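Local coordinates for protein modulator of the activity of Ets CG15085-PA (PDB 1SV0) that binds the SAM domain of the transcriptional repressor Yan through its own SAM domain and thereby probably depolymerises Yan, relieving repression, at residues Asp5-Pro8 with Asp13-Arg16; Lys47-Met52 with Arg70-Arg75. All coordinates share one frame; numbering follows the deposited sequence.

Contact 1: residues Asp5-Pro8 with Asp13-Arg16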
ATOM      1  N   ASP C   5       5.530 -10.371 -19.913  1.00 45.73           N
ATOM      2  CA  ASP C   5       6.160  -9.095 -19.566  1.00 44.90           C
ATOM      3  C   ASP C   5       7.266  -8.963 -18.519  1.00 43.84           C
ATOM      4  O   ASP C   5       7.705  -7.847 -18.249  1.00 45.14           O
ATOM      5  CB  ASP C   5       5.062  -8.087 -19.218  1.00 43.52           C
ATOM      6  CG  ASP C   5       4.118  -8.591 -18.135  1.00 42.03           C
ATOM      7  OD1 ASP C   5       3.072  -7.940 -17.931  1.00 43.90           O
ATOM      8  OD2 ASP C   5       4.415  -9.621 -17.489  1.00 38.35           O
ATOM      9  N   GLY C   6       7.729 -10.058 -17.934  1.00 42.19           N
ATOM     10  CA  GLY C   6       8.775  -9.931 -16.934  1.00 42.69           C
ATOM     11  C   GLY C   6       8.174  -9.806 -15.549  1.00 40.00           C
ATOM     12  O   GLY C   6       8.885  -9.847 -14.544  1.00 41.90           O
ATOM     13  N   LEU C   7       6.854  -9.654 -15.506  1.00 38.93           N
ATOM     14  CA  LEU C   7       6.132  -9.520 -14.246  1.00 38.16           C
ATOM     15  C   LEU C   7       5.542 -10.842 -13.768  1.00 37.39           C
ATOM     16  O   LEU C   7       4.991 -11.619 -14.548  1.00 36.08           O
ATOM     17  CB  LEU C   7       5.006  -8.489 -14.376  1.00 37.90           C
ATOM     18  CG  LEU C   7       5.435  -7.059 -14.721  1.00 40.06           C
ATOM     19  CD1 LEU C   7       4.207  -6.180 -14.827  1.00 39.00           C
ATOM     20  CD2 LEU C   7       6.388  -6.524 -13.658  1.00 40.68           C
ATOM     21  N   PRO C   8       5.656 -11.112 -12.463  1.00 36.67           N
ATOM     22  CA  PRO C   8       5.111 -12.359 -11.919  1.00 36.79           C
ATOM     23  C   PRO C   8       3.615 -12.432 -12.215  1.00 36.95           C
ATOM     24  O   PRO C   8       2.899 -11.432 -12.105  1.00 37.08           O
ATOM     25  CB  PRO C   8       5.384 -12.272 -10.420  1.00 36.47           C
ATOM     26  CG  PRO C   8       6.293 -11.117 -10.218  1.00 35.11           C
ATOM     27  CD  PRO C   8       6.370 -10.303 -11.462  1.00 35.73           C
ATOM     28  N   ASP C  13       2.588 -11.309  -5.619  1.00 34.92           N
ATOM     29  CA  ASP C  13       4.007 -11.585  -5.454  1.00 34.73           C
ATOM     30  C   ASP C  13       4.844 -10.393  -5.924  1.00 32.81           C
ATOM     31  O   ASP C  13       6.068 -10.422  -5.844  1.00 31.38           O
ATOM     32  CB  ASP C  13       4.426 -12.826  -6.253  1.00 37.62           C
ATOM     33  CG  ASP C  13       3.738 -14.093  -5.776  1.00 41.80           C
ATOM     34  OD1 ASP C  13       3.333 -14.146  -4.594  1.00 43.24           O
ATOM     35  OD2 ASP C  13       3.624 -15.043  -6.582  1.00 43.60           O
ATOM     36  N   TRP C  14       4.184  -9.345  -6.401  1.00 30.87           N
ATOM     37  CA  TRP C  14       4.900  -8.170  -6.903  1.00 29.24           C
ATOM     38  C   TRP C  14       5.632  -7.353  -5.838  1.00 29.04           C
ATOM     39  O   TRP C  14       5.069  -7.018  -4.793  1.00 29.51           O
ATOM     40  CB  TRP C  14       3.934  -7.234  -7.646  1.00 28.07           C
ATOM     41  CG  TRP C  14       3.454  -7.725  -8.986  1.00 27.40           C
ATOM     42  CD1 TRP C  14       3.741  -8.927  -9.581  1.00 29.37           C
ATOM     43  CD2 TRP C  14       2.596  -7.024  -9.898  1.00 28.01           C
ATOM     44  NE1 TRP C  14       3.114  -9.013 -10.804  1.00 27.06           N
ATOM     45  CE2 TRP C  14       2.406  -7.861 -11.023  1.00 27.37           C
ATOM     46  CE3 TRP C  14       1.967  -5.769  -9.873  1.00 27.45           C
ATOM     47  CZ2 TRP C  14       1.611  -7.484 -12.114  1.00 28.72           C
ATOM     48  CZ3 TRP C  14       1.174  -5.393 -10.960  1.00 28.72           C
ATOM     49  CH2 TRP C  14       1.004  -6.249 -12.065  1.00 28.77           C
ATOM     50  N   THR C  15       6.893  -7.038  -6.102  1.00 26.63           N
ATOM     51  CA  THR C  15       7.661  -6.196  -5.183  1.00 27.24           C
ATOM     52  C   THR C  15       7.368  -4.772  -5.651  1.00 25.03           C
ATOM     53  O   THR C  15       6.575  -4.573  -6.569  1.00 22.40           O
ATOM     54  CB  THR C  15       9.161  -6.428  -5.327  1.00 27.97           C
ATOM     55  OG1 THR C  15       9.537  -6.146  -6.683  1.00 27.86           O
ATOM     56  CG2 THR C  15       9.524  -7.884  -4.975  1.00 31.29           C
ATOM     57  N   ARG C  16       8.000  -3.781  -5.035  1.00 26.22           N
ATOM     58  CA  ARG C  16       7.770  -2.406  -5.460  1.00 26.13           C
ATOM     59  C   ARG C  16       8.335  -2.260  -6.867  1.00 25.29           C
ATOM     60  O   ARG C  16       7.735  -1.603  -7.724  1.00 25.43           O
ATOM     61  CB  ARG C  16       8.458  -1.422  -4.507  1.00 28.81           C
ATOM     62  CG  ARG C  16       8.240   0.039  -4.874  1.00 32.60           C
ATOM     63  CD  ARG C  16       8.668   0.940  -3.732  1.00 36.07           C
ATOM     64  NE  ARG C  16      10.112   0.987  -3.589  1.00 40.26           N
ATOM     65  CZ  ARG C  16      10.736   1.443  -2.512  1.00 43.41           C
ATOM     66  NH1 ARG C  16      10.036   1.889  -1.475  1.00 45.65           N
ATOM     67  NH2 ARG C  16      12.060   1.453  -2.475  1.00 43.80           N
TER

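Contact 2: residues Lys47-Met52 with Arg70-Arg75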
ATOM      1  N   LYS C  47       1.091  -6.404  -2.644  1.00 29.26           N
ATOM      2  CA  LYS C  47       0.234  -6.621  -1.475  1.00 30.53           C
ATOM      3  C   LYS C  47      -0.504  -5.338  -1.128  1.00 30.36           C
ATOM      4  O   LYS C  47      -1.696  -5.360  -0.810  1.00 29.61           O
ATOM      5  CB  LYS C  47       1.057  -7.061  -0.264  1.00 31.78           C
ATOM      6  CG  LYS C  47       1.506  -8.517  -0.281  1.00 36.39           C
ATOM      7  CD  LYS C  47       1.844  -8.962   1.141  1.00 40.95           C
ATOM      8  CE  LYS C  47       1.935 -10.478   1.262  1.00 43.64           C
ATOM      9  NZ  LYS C  47       2.162 -10.898   2.680  1.00 47.30           N
ATOM     10  N   ALA C  48       0.218  -4.221  -1.190  1.00 27.78           N
ATOM     11  CA  ALA C  48      -0.356  -2.914  -0.894  1.00 28.60           C
ATOM     12  C   ALA C  48      -1.398  -2.534  -1.938  1.00 29.12           C
ATOM     13  O   ALA C  48      -2.455  -1.990  -1.599  1.00 27.54           O
ATOM     14  CB  ALA C  48       0.752  -1.841  -0.842  1.00 26.56           C
ATOM     15  N   LEU C  49      -1.102  -2.824  -3.204  1.00 30.17           N
ATOM     16  CA  LEU C  49      -2.023  -2.495  -4.295  1.00 32.84           C
ATOM     17  C   LEU C  49      -3.366  -3.209  -4.134  1.00 32.50           C
ATOM     18  O   LEU C  49      -4.415  -2.650  -4.459  1.00 33.32           O
ATOM     19  CB  LEU C  49      -1.380  -2.837  -5.653  1.00 30.74           C
ATOM     20  CG  LEU C  49      -1.101  -1.668  -6.611  1.00 34.78           C
ATOM     21  CD1 LEU C  49      -0.460  -0.505  -5.874  1.00 31.37           C
ATOM     22  CD2 LEU C  49      -0.201  -2.144  -7.751  1.00 33.62           C
ATOM     23  N   CYS C  50      -3.331  -4.435  -3.618  1.00 35.31           N
ATOM     24  CA  CYS C  50      -4.554  -5.211  -3.392  1.00 37.59           C
ATOM     25  C   CYS C  50      -5.504  -4.476  -2.457  1.00 38.41           C
ATOM     26  O   CYS C  50      -6.726  -4.614  -2.555  1.00 39.65           O
ATOM     27  CB  CYS C  50      -4.224  -6.568  -2.771  1.00 37.25           C
ATOM     28  SG  CYS C  50      -3.447  -7.739  -3.877  1.00 42.19           S
ATOM     29  N   LEU C  51      -4.932  -3.709  -1.539  1.00 38.68           N
ATOM     30  CA  LEU C  51      -5.708  -2.955  -0.565  1.00 40.07           C
ATOM     31  C   LEU C  51      -6.224  -1.628  -1.120  1.00 40.55           C
ATOM     32  O   LEU C  51      -7.112  -1.021  -0.532  1.00 41.99           O
ATOM     33  CB  LEU C  51      -4.853  -2.692   0.688  1.00 39.00           C
ATOM     34  CG  LEU C  51      -4.606  -3.834   1.687  1.00 40.75           C
ATOM     35  CD1 LEU C  51      -4.378  -5.147   0.971  1.00 38.68           C
ATOM     36  CD2 LEU C  51      -3.416  -3.489   2.565  1.00 38.34           C
ATOM     37  N   MET C  52      -5.684  -1.183  -2.255  1.00 41.42           N
ATOM     38  CA  MET C  52      -6.103   0.095  -2.832  1.00 42.32           C
ATOM     39  C   MET C  52      -7.448   0.099  -3.548  1.00 41.12           C
ATOM     40  O   MET C  52      -7.706  -0.713  -4.439  1.00 40.74           O
ATOM     41  CB  MET C  52      -5.042   0.639  -3.795  1.00 44.00           C
ATOM     42  CG  MET C  52      -3.713   1.008  -3.151  1.00 47.65           C
ATOM     43  SD  MET C  52      -2.944   2.433  -3.974  1.00 52.25           S
ATOM     44  CE  MET C  52      -3.021   1.936  -5.664  1.00 51.47           C
ATOM     45  N   ARG C  70      -8.379  -1.093 -12.958  1.00 33.88           N
ATOM     46  CA  ARG C  70      -9.005  -2.134 -13.756  1.00 37.25           C
ATOM     47  C   ARG C  70      -8.020  -3.243 -14.133  1.00 37.10           C
ATOM     48  O   ARG C  70      -8.313  -4.425 -13.950  1.00 36.65           O
ATOM     49  CB  ARG C  70      -9.596  -1.499 -15.009  1.00 40.82           C
ATOM     50  CG  ARG C  70     -10.537  -2.375 -15.804  1.00 48.81           C
ATOM     51  CD  ARG C  70     -11.256  -1.524 -16.846  1.00 52.29           C
ATOM     52  NE  ARG C  70     -11.964  -0.407 -16.220  1.00 56.25           N
ATOM     53  CZ  ARG C  70     -12.596   0.552 -16.892  1.00 58.62           C
ATOM     54  NH1 ARG C  70     -12.608   0.542 -18.221  1.00 59.58           N
ATOM     55  NH2 ARG C  70     -13.222   1.520 -16.235  1.00 58.44           N
ATOM     56  N   ASP C  71      -6.857  -2.854 -14.650  1.00 34.17           N
ATOM     57  CA  ASP C  71      -5.835  -3.809 -15.062  1.00 33.79           C
ATOM     58  C   ASP C  71      -5.311  -4.653 -13.902  1.00 33.23           C
ATOM     59  O   ASP C  71      -5.120  -5.865 -14.049  1.00 30.88           O
ATOM     60  CB  ASP C  71      -4.675  -3.065 -15.739  1.00 34.77           C
ATOM     61  CG  ASP C  71      -3.680  -4.002 -16.396  1.00 37.81           C
ATOM     62  OD1 ASP C  71      -2.702  -4.415 -15.730  1.00 39.01           O
ATOM     63  OD2 ASP C  71      -3.879  -4.328 -17.586  1.00 38.67           O
ATOM     64  N   PHE C  72      -5.084  -4.023 -12.749  1.00 31.26           N
ATOM     65  CA  PHE C  72      -4.590  -4.760 -11.586  1.00 32.34           C
ATOM     66  C   PHE C  72      -5.613  -5.802 -11.121  1.00 33.81           C
ATOM     67  O   PHE C  72      -5.254  -6.939 -10.802  1.00 32.88           O
ATOM     68  CB  PHE C  72      -4.268  -3.815 -10.423  1.00 30.36           C
ATOM     69  CG  PHE C  72      -3.532  -4.482  -9.295  1.00 31.41           C
ATOM     70  CD1 PHE C  72      -2.157  -4.683  -9.368  1.00 30.89           C
ATOM     71  CD2 PHE C  72      -4.215  -4.935  -8.170  1.00 30.53           C
ATOM     72  CE1 PHE C  72      -1.471  -5.323  -8.338  1.00 33.38           C
ATOM     73  CE2 PHE C  72      -3.535  -5.577  -7.128  1.00 31.76           C
ATOM     74  CZ  PHE C  72      -2.166  -5.771  -7.211  1.00 31.22           C
ATOM     75  N   ARG C  73      -6.882  -5.408 -11.084  1.00 35.43           N
ATOM     76  CA  ARG C  73      -7.964  -6.303 -10.676  1.00 37.67           C
ATOM     77  C   ARG C  73      -8.058  -7.534 -11.577  1.00 37.48           C
ATOM     78  O   ARG C  73      -8.280  -8.649 -11.100  1.00 34.80           O
ATOM     79  CB  ARG C  73      -9.301  -5.549 -10.694  1.00 40.78           C
ATOM     80  CG  ARG C  73      -9.820  -5.183  -9.320  1.00 47.56           C
ATOM     81  CD  ARG C  73      -8.763  -4.486  -8.502  1.00 51.57           C
ATOM     82  NE  ARG C  73      -9.172  -4.318  -7.111  1.00 58.02           N
ATOM     83  CZ  ARG C  73      -9.449  -5.318  -6.280  1.00 60.20           C
ATOM     84  NH1 ARG C  73      -9.366  -6.578  -6.687  1.00 61.52           N
ATOM     85  NH2 ARG C  73      -9.811  -5.056  -5.031  1.00 62.42           N
ATOM     86  N   VAL C  74      -7.901  -7.323 -12.882  1.00 36.92           N
ATOM     87  CA  VAL C  74      -7.954  -8.416 -13.842  1.00 38.38           C
ATOM     88  C   VAL C  74      -6.828  -9.403 -13.548  1.00 38.65           C
ATOM     89  O   VAL C  74      -7.047 -10.616 -13.511  1.00 37.50           O
ATOM     90  CB  VAL C  74      -7.789  -7.903 -15.287  1.00 39.75           C
ATOM     91  CG1 VAL C  74      -7.705  -9.083 -16.249  1.00 41.02           C
ATOM     92  CG2 VAL C  74      -8.953  -6.993 -15.652  1.00 40.77           C
ATOM     93  N   ARG C  75      -5.624  -8.877 -13.342  1.00 36.95           N
ATOM     94  CA  ARG C  75      -4.473  -9.716 -13.044  1.00 36.01           C
ATOM     95  C   ARG C  75      -4.693 -10.487 -11.745  1.00 36.80           C
ATOM     96  O   ARG C  75      -4.416 -11.686 -11.668  1.00 35.16           O
ATOM     97  CB  ARG C  75      -3.201  -8.866 -12.943  1.00 33.97           C
ATOM     98  CG  ARG C  75      -2.671  -8.374 -14.285  1.00 34.58           C
ATOM     99  CD  ARG C  75      -1.533  -7.380 -14.104  1.00 32.42           C
ATOM    100  NE  ARG C  75      -1.039  -6.865 -15.378  1.00 33.90           N
ATOM    101  CZ  ARG C  75      -0.019  -7.379 -16.063  1.00 35.92           C
ATOM    102  NH1 ARG C  75       0.639  -8.438 -15.605  1.00 33.29           N
ATOM    103  NH2 ARG C  75       0.346  -6.826 -17.214  1.00 38.23           N
TER

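Contact 1: residues Asp5-Pro8 with Asp13-Arg16
The backbones of Pro-8 and Trp-14 come within 6.5 Å at their CA atoms, two loop segments of irregular backbone that meet ahead of helix 16-30. What joins them is the indole of Trp-14, whose NE1 gives a hydrogen bond of 2.8 Å to the carbonyl O of Pro-8. The N-H points almost straight at the oxygen (160°) and meets a lone pair in the carbonyl plane, close to the plane of the ring. The compact proline ring can lie close against the pyrrole part of the indole, with Pro-8 CG 3.4 Å from Trp-14 CD1. A chi1 of -72° sets the indole beside its own backbone N, from where it can reach back to Pro-8; it also meets the ring of Trp-22 on helix 16-30. Buried Leu-7 offers an apolar methyl to the benzene part, its CD1 lying 4.0 Å from Trp-14 CZ2. The backbone N of Leu-7 is tied down by an Asx turn, donating to Asp-5 OD2 at 3.1 Å from above the carboxylate plane. The turn runs through Gly-6, whose phi of 92° would bring any CB too close to the carbonyl O of Asp-5. A phenylalanine in place of Trp-14 would probably leave the Pro-8 carbonyl without its donor and open a gap beside Leu-7. Because the indole is buried, its one polar group needs a partner, and the Pro-8 carbonyl supplies it.

Contact 2: residues Lys47-Met52 with Arg70-Arg75
In the helical bundle of the SAM domain, the short helix 46-51 packs against the long C-terminal helix 65-80, and Phe-72 is the side chain that spans the gap. The local axes approach to 10.8 Å and cross at -113°, a separation wide enough to be filled by an aromatic ring. With CG anti to the backbone N (chi1 -170°), the ring of Phe-72 reaches out to Leu-49. Leu-49 CB sits over one face in a CH-pi contact, displaced toward the rim, 3.8 Å from the ring centroid and 3.4 Å from Phe-72 CZ. The CD2 branch of the same leucine reaches Phe-72 CE1 at 3.5 Å, so both the root and one branch of Leu-49 touch the ring. Cys-50 uses a different side: its SG lies at the edge, in the ring plane, 3.9 Å from Phe-72 CE2, as a sulfur-aromatic contact. A small, polarisable thiol suits this place, reaching the ring edge although CB points away; Cys-50 N also comes to 3.7 Å from Phe-72 CE2. The Arg-73 chain, bent at chi2, brings NH2 to 4.0 Å from Cys-50 O, too long for a hydrogen bond. Tyr-57 of helix 54-60 touches both Leu-49 and Phe-72, bringing in a third helix. Within helix 65-80, Arg-75 NE and Asp-71 OD1, one turn apart, form a salt bridge of 3.0 Å; that oxygen also accepts from Trp-22 NE1. The crossing therefore rests mainly on dispersion and the weak polarity of ring and sulfur, while Asp-71 and Arg-75 probably offset each other's charge.

Overall arrangement
From the N terminus, contact 1 closes a small loop of four residues and fixes the leading segment just before helix 16-30. The chain then runs through that helix and helix 37-40 before contact 2 opens; its larger loop, containing helix 54-60, closes on helix 65-80. The two contacts follow in series, neither enclosing the other, yet they touch in space. A salt bridge from Asp-5 OD1 to Arg-75 NH2 (3.0 Å) ties the first segment to the last helix, and Trp-14 packs on Arg-75 and Phe-72. Arg-16, Lys-47 and their neighbours also reach the Yan chain, so both contacts adjoin that interface.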